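Long-range contacts in probable chaperone (Pseudomonas aeruginosa, PDB 4JMF), which probably acts as a type III secretion chaperone of the CesT family, pairing with a second copy of itself and binding a partner protein chain: residues L36-E41 with L48-L53; T44-M49 with W88-L93. All coordinates share one frame; numbering follows the deposited sequence.

Both contacts lie in the antiparallel sheet of the chaperone and share strand 46-53, with Leu48 and Met49 common to the two. Contact 1 pairs this strand with strand 35-41, its hairpin partner just before it in the chain. Contact 2 pairs it with strand 85-92, which comes later, after strand 75-78. The centres are about 10 Å apart. One sheet face, with Leu39, Leu47 and Met49, is covered by helices 3-15 and 98-114. The opposite face meets other chains. Near contact 1 these are mostly apolar side chains of the bound partner protein; near contact 2 they are mostly residues of the second subunit. Strand 46-53 thus joins both binding areas into one continuous sheet face.

Contact 1: L36-E41 with L48-L53; sequences LCHLAE and LMFTRL
His38 and Phe50 face each other across a beta hairpin, in a hydrogen-bonded pair of antiparallel strands within the sheet of this CesT-family chaperone. His38 N bonds Phe50 O at 2.8 Å, and Phe50 N returns to His38 O. Ala40 and Leu48 form the next such pair. Phe50 CG sits between its backbone N and carbonyl carbon (chi1 59°). This brings the ring across to strand 35-41, with His38 CB over one face, 3.9 Å from the ring centroid, in a CH-pi contact. The imidazole itself lies oblique to the phenyl, with the planes at 37°. Its CD2 comes 3.6 Å from Phe50 CE1. Its ND1 is hydrogen-bonded to Ser29 OG on strand 28-32. Apolar side chains of the bound partner protein pack on His38, Ala40 and Phe50.

On the other face Leu39 and Met49 lie side by side and point the same way. Leu39 CD2 is 3.7 Å from Met49 CG. Helix 3-15 packs on Leu39 and helix 98-114 on Met49. Thr51 OG1 is anti to its own N (chi1 -177°) and donates to Leu36 O at 2.7 Å, from above the carbonyl plane. A water also donates to Leu36 O at 2.7 Å, accepts from Arg52 N and lies 2.8 Å from His38 NE2.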
# COMPACT_ATOMS: atom_id res chain seq x y z
N LEU B 36 -18.53 -0.96 7.30
CA LEU B 36 -18.89 -0.10 6.18
C LEU B 36 -17.60 0.23 5.41
O LEU B 36 -16.68 0.84 5.98
CB LEU B 36 -19.57 1.18 6.68
CG LEU B 36 -20.01 2.22 5.64
CD1 LEU B 36 -21.12 1.68 4.74
CD2 LEU B 36 -20.46 3.50 6.30
N CYS B 37 -17.54 -0.19 4.15
CA CYS B 37 -16.36 -0.01 3.31
C CYS B 37 -16.67 0.88 2.11
O CYS B 37 -17.77 0.82 1.55
CB CYS B 37 -15.86 -1.36 2.80
SG CYS B 37 -15.57 -2.57 4.10
N HIS B 38 -15.69 1.70 1.72
CA HIS B 38 -15.86 2.63 0.60
C HIS B 38 -14.83 2.33 -0.50
O HIS B 38 -13.73 1.87 -0.20
CB HIS B 38 -15.67 4.08 1.08
CG HIS B 38 -16.35 4.37 2.38
ND1 HIS B 38 -17.67 4.73 2.47
CD2 HIS B 38 -15.88 4.35 3.66
CE1 HIS B 38 -18.00 4.92 3.73
NE2 HIS B 38 -16.93 4.69 4.48
N LEU B 39 -15.21 2.60 -1.75
CA LEU B 39 -14.36 2.33 -2.90
C LEU B 39 -14.32 3.59 -3.72
O LEU B 39 -15.35 4.25 -3.88
CB LEU B 39 -14.97 1.23 -3.78
CG LEU B 39 -15.70 0.09 -3.09
CD1 LEU B 39 -16.36 -0.84 -4.14
CD2 LEU B 39 -14.77 -0.68 -2.23
N ALA B 40 -13.15 3.94 -4.24
CA ALA B 40 -13.05 5.12 -5.07
C ALA B 40 -11.88 4.96 -6.00
O ALA B 40 -10.94 4.24 -5.69
CB ALA B 40 -12.86 6.37 -4.21
N GLU B 41 -11.93 5.64 -7.14
CA GLU B 41 -10.76 5.71 -7.99
C GLU B 41 -9.83 6.79 -7.44
O GLU B 41 -10.16 7.98 -7.46
CB GLU B 41 -11.13 6.06 -9.42
CG GLU B 41 -9.92 6.00 -10.34
CD GLU B 41 -10.23 6.36 -11.78
OE1 GLU B 41 -11.33 6.90 -12.06
OE2 GLU B 41 -9.36 6.10 -12.64
N LEU B 48 -8.99 2.53 -4.60
CA LEU B 48 -8.76 2.68 -3.17
C LEU B 48 -9.94 2.10 -2.42
O LEU B 48 -11.08 2.46 -2.70
CB LEU B 48 -8.60 4.16 -2.83
CG LEU B 48 -8.40 4.55 -1.37
CD1 LEU B 48 -6.97 4.19 -0.90
CD2 LEU B 48 -8.68 6.05 -1.19
N MET B 49 -9.69 1.18 -1.49
CA MET B 49 -10.75 0.67 -0.62
C MET B 49 -10.42 1.05 0.81
O MET B 49 -9.27 0.93 1.25
CB MET B 49 -10.86 -0.85 -0.70
CG MET B 49 -11.13 -1.41 -2.08
SD MET B 49 -11.53 -3.15 -1.95
CE MET B 49 -11.78 -3.60 -3.67
N PHE B 50 -11.42 1.49 1.57
CA PHE B 50 -11.13 1.84 2.96
C PHE B 50 -12.34 1.75 3.86
O PHE B 50 -13.48 1.74 3.39
CB PHE B 50 -10.50 3.24 3.05
CG PHE B 50 -11.36 4.34 2.50
CD1 PHE B 50 -12.11 5.15 3.34
CD2 PHE B 50 -11.40 4.59 1.13
CE1 PHE B 50 -12.90 6.18 2.82
CE2 PHE B 50 -12.19 5.62 0.60
CZ PHE B 50 -12.93 6.41 1.45
N THR B 51 -12.08 1.68 5.16
CA THR B 51 -13.16 1.66 6.14
C THR B 51 -12.76 2.57 7.30
O THR B 51 -11.59 2.60 7.72
CB THR B 51 -13.44 0.20 6.58
OG1 THR B 51 -14.54 0.15 7.50
CG2 THR B 51 -12.22 -0.44 7.22
N ARG B 52 -13.71 3.35 7.80
CA ARG B 52 -13.45 4.27 8.90
C ARG B 52 -13.57 3.52 10.22
O ARG B 52 -14.58 2.87 10.48
CB ARG B 52 -14.44 5.44 8.86
CG ARG B 52 -14.30 6.45 9.98
CD ARG B 52 -15.41 6.30 11.02
NE ARG B 52 -15.38 7.35 12.04
CZ ARG B 52 -16.21 7.41 13.08
NH1 ARG B 52 -17.13 6.47 13.26
NH2 ARG B 52 -16.10 8.39 13.96
N LEU B 53 -12.51 3.57 11.02
CA LEU B 53 -12.54 2.94 12.33
C LEU B 53 -12.80 4.02 13.38
O LEU B 53 -12.92 5.21 13.06
CB LEU B 53 -11.21 2.25 12.62
CG LEU B 53 -10.76 1.23 11.57
CD1 LEU B 53 -9.39 0.67 11.93
CD2 LEU B 53 -11.77 0.09 11.42
O HOH W 1 -16.34 3.36 6.85

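Contact 2: T44-M49 with W88-L93; sequences TDHLLM and WNRQPL
Leu47 and Gln91 form one of two hydrogen-bonded pairs here; Met49 and Asn89 form the other. Leu47 N bonds Gln91 O at 2.7 Å in a nearly straight bond (173° at the hydrogen). Gln91 N answers to Leu47 O, and Met49 and Asn89 exchange the same two backbone bonds. Past the strand end, Leu93 N donates to Asp45 O at 2.8 Å, from above the carbonyl plane.

Apolar contacts form a second group. Leu48 CD1 reaches Trp88 CE3 at 3.7 Å, with the two side chains crossing at a slant. His46 CB rests on Arg90 CD at 3.6 Å, while His46 CD2 lies near Pro92 CA. Just beyond the strand, Leu93 CD2 meets Leu47 CB at 4.0 Å, and helix 3-15 packs on both of these leucines.

Among the polar side chains, His46 ND1 donates to Thr44 O at 3.1 Å, in its own ring plane, which fixes the turn of the ring. With chi1 61°, Asn89 brings OD1 to 3.4 Å from Met49 CB; this oxygen accepts from Gln104, and ND2 donates to Cys72 O. The Arg90 chain bends at chi3 and sets its guanidinium with Trp88 CZ3 over one face, offset toward the rim. Arg90 NH1 bonds His42 O of its own chain and Ser68 O of the second subunit. Trp88 NE1 bonds Asn65 O of the second subunit, and the indole meets Phe67 of that subunit edge-to-face.

Pro92 also packs on Pro92 of the second subunit. These contacts place strands 46-53 and 85-92 at a subunit interface, consistent with the dimeric alpha/beta fold of class I type III secretion chaperones.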
# COMPACT_ATOMS: atom_id res chain seq x y z
N THR B 44 -6.14 8.45 -10.23
CA THR B 44 -6.56 7.89 -11.50
C THR B 44 -5.89 6.53 -11.74
O THR B 44 -4.70 6.35 -11.44
CB THR B 44 -6.23 8.88 -12.62
OG1 THR B 44 -6.89 10.11 -12.32
CG2 THR B 44 -6.74 8.37 -13.98
N ASP B 45 -6.69 5.58 -12.23
CA ASP B 45 -6.23 4.22 -12.56
C ASP B 45 -5.84 3.36 -11.37
O ASP B 45 -5.28 2.28 -11.55
CB ASP B 45 -5.10 4.25 -13.60
CG ASP B 45 -5.56 4.79 -14.94
OD1 ASP B 45 -6.66 4.39 -15.40
OD2 ASP B 45 -4.84 5.62 -15.51
N HIS B 46 -6.16 3.81 -10.15
CA HIS B 46 -6.03 2.95 -8.97
C HIS B 46 -7.35 2.84 -8.22
O HIS B 46 -8.17 3.75 -8.26
CB HIS B 46 -4.95 3.46 -8.01
CG HIS B 46 -3.58 3.47 -8.59
ND1 HIS B 46 -3.21 4.33 -9.60
CD2 HIS B 46 -2.47 2.75 -8.28
CE1 HIS B 46 -1.94 4.14 -9.89
NE2 HIS B 46 -1.47 3.18 -9.12
N LEU B 47 -7.56 1.71 -7.55
CA LEU B 47 -8.78 1.51 -6.78
C LEU B 47 -8.43 1.55 -5.30
O LEU B 47 -7.66 0.72 -4.82
CB LEU B 47 -9.42 0.16 -7.10
CG LEU B 47 -10.55 -0.30 -6.17
CD1 LEU B 47 -11.72 0.67 -6.20
CD2 LEU B 47 -11.04 -1.66 -6.59
N LEU B 48 -8.99 2.53 -4.60
CA LEU B 48 -8.76 2.68 -3.17
C LEU B 48 -9.94 2.10 -2.42
O LEU B 48 -11.08 2.46 -2.70
CB LEU B 48 -8.60 4.16 -2.83
CG LEU B 48 -8.40 4.55 -1.37
CD1 LEU B 48 -6.97 4.19 -0.90
CD2 LEU B 48 -8.68 6.05 -1.19
N MET B 49 -9.69 1.18 -1.49
CA MET B 49 -10.75 0.67 -0.62
C MET B 49 -10.42 1.05 0.81
O MET B 49 -9.27 0.93 1.25
CB MET B 49 -10.86 -0.85 -0.70
CG MET B 49 -11.13 -1.41 -2.08
SD MET B 49 -11.53 -3.15 -1.95
CE MET B 49 -11.78 -3.60 -3.67
N TRP B 88 -7.02 1.19 5.03
CA TRP B 88 -7.16 1.30 3.58
C TRP B 88 -6.17 0.44 2.83
O TRP B 88 -5.09 0.12 3.34
CB TRP B 88 -6.96 2.75 3.13
CG TRP B 88 -5.59 3.30 3.44
CD1 TRP B 88 -5.18 3.85 4.62
CD2 TRP B 88 -4.46 3.35 2.56
NE1 TRP B 88 -3.86 4.25 4.53
CE2 TRP B 88 -3.39 3.95 3.28
CE3 TRP B 88 -4.23 2.95 1.23
CZ2 TRP B 88 -2.13 4.16 2.71
CZ3 TRP B 88 -2.97 3.16 0.67
CH2 TRP B 88 -1.94 3.76 1.41
N ASN B 89 -6.54 0.08 1.61
CA ASN B 89 -5.56 -0.49 0.69
C ASN B 89 -5.80 0.03 -0.72
O ASN B 89 -6.78 0.74 -0.95
CB ASN B 89 -5.49 -2.02 0.80
CG ASN B 89 -6.80 -2.70 0.46
OD1 ASN B 89 -7.70 -2.10 -0.15
ND2 ASN B 89 -6.91 -3.97 0.85
N ARG B 90 -4.91 -0.28 -1.65
CA ARG B 90 -5.03 0.26 -3.00
C ARG B 90 -4.40 -0.66 -4.02
O ARG B 90 -3.35 -1.26 -3.76
CB ARG B 90 -4.39 1.65 -3.09
CG ARG B 90 -4.40 2.22 -4.50
CD ARG B 90 -4.37 3.73 -4.48
NE ARG B 90 -3.21 4.17 -3.76
CZ ARG B 90 -3.09 5.32 -3.11
NH1 ARG B 90 -4.07 6.24 -3.08
NH2 ARG B 90 -1.95 5.53 -2.50
N GLN B 91 -5.04 -0.78 -5.18
CA GLN B 91 -4.50 -1.60 -6.25
C GLN B 91 -4.65 -0.87 -7.57
O GLN B 91 -5.59 -0.11 -7.75
CB GLN B 91 -5.21 -2.95 -6.32
CG GLN B 91 -4.89 -3.89 -5.15
CD GLN B 91 -3.55 -4.60 -5.32
OE1 GLN B 91 -3.48 -5.70 -5.88
NE2 GLN B 91 -2.48 -3.98 -4.82
N PRO B 92 -3.70 -1.08 -8.49
CA PRO B 92 -3.82 -0.46 -9.81
C PRO B 92 -4.87 -1.22 -10.60
O PRO B 92 -4.92 -2.45 -10.49
CB PRO B 92 -2.44 -0.70 -10.44
CG PRO B 92 -1.56 -1.25 -9.34
CD PRO B 92 -2.49 -1.92 -8.38
N LEU B 93 -5.72 -0.52 -11.34
CA LEU B 93 -6.76 -1.21 -12.11
C LEU B 93 -6.20 -2.27 -13.08
O LEU B 93 -6.86 -3.26 -13.37
CB LEU B 93 -7.63 -0.19 -12.86
CG LEU B 93 -8.44 0.78 -12.01
CD1 LEU B 93 -9.17 1.80 -12.88
CD2 LEU B 93 -9.42 0.04 -11.11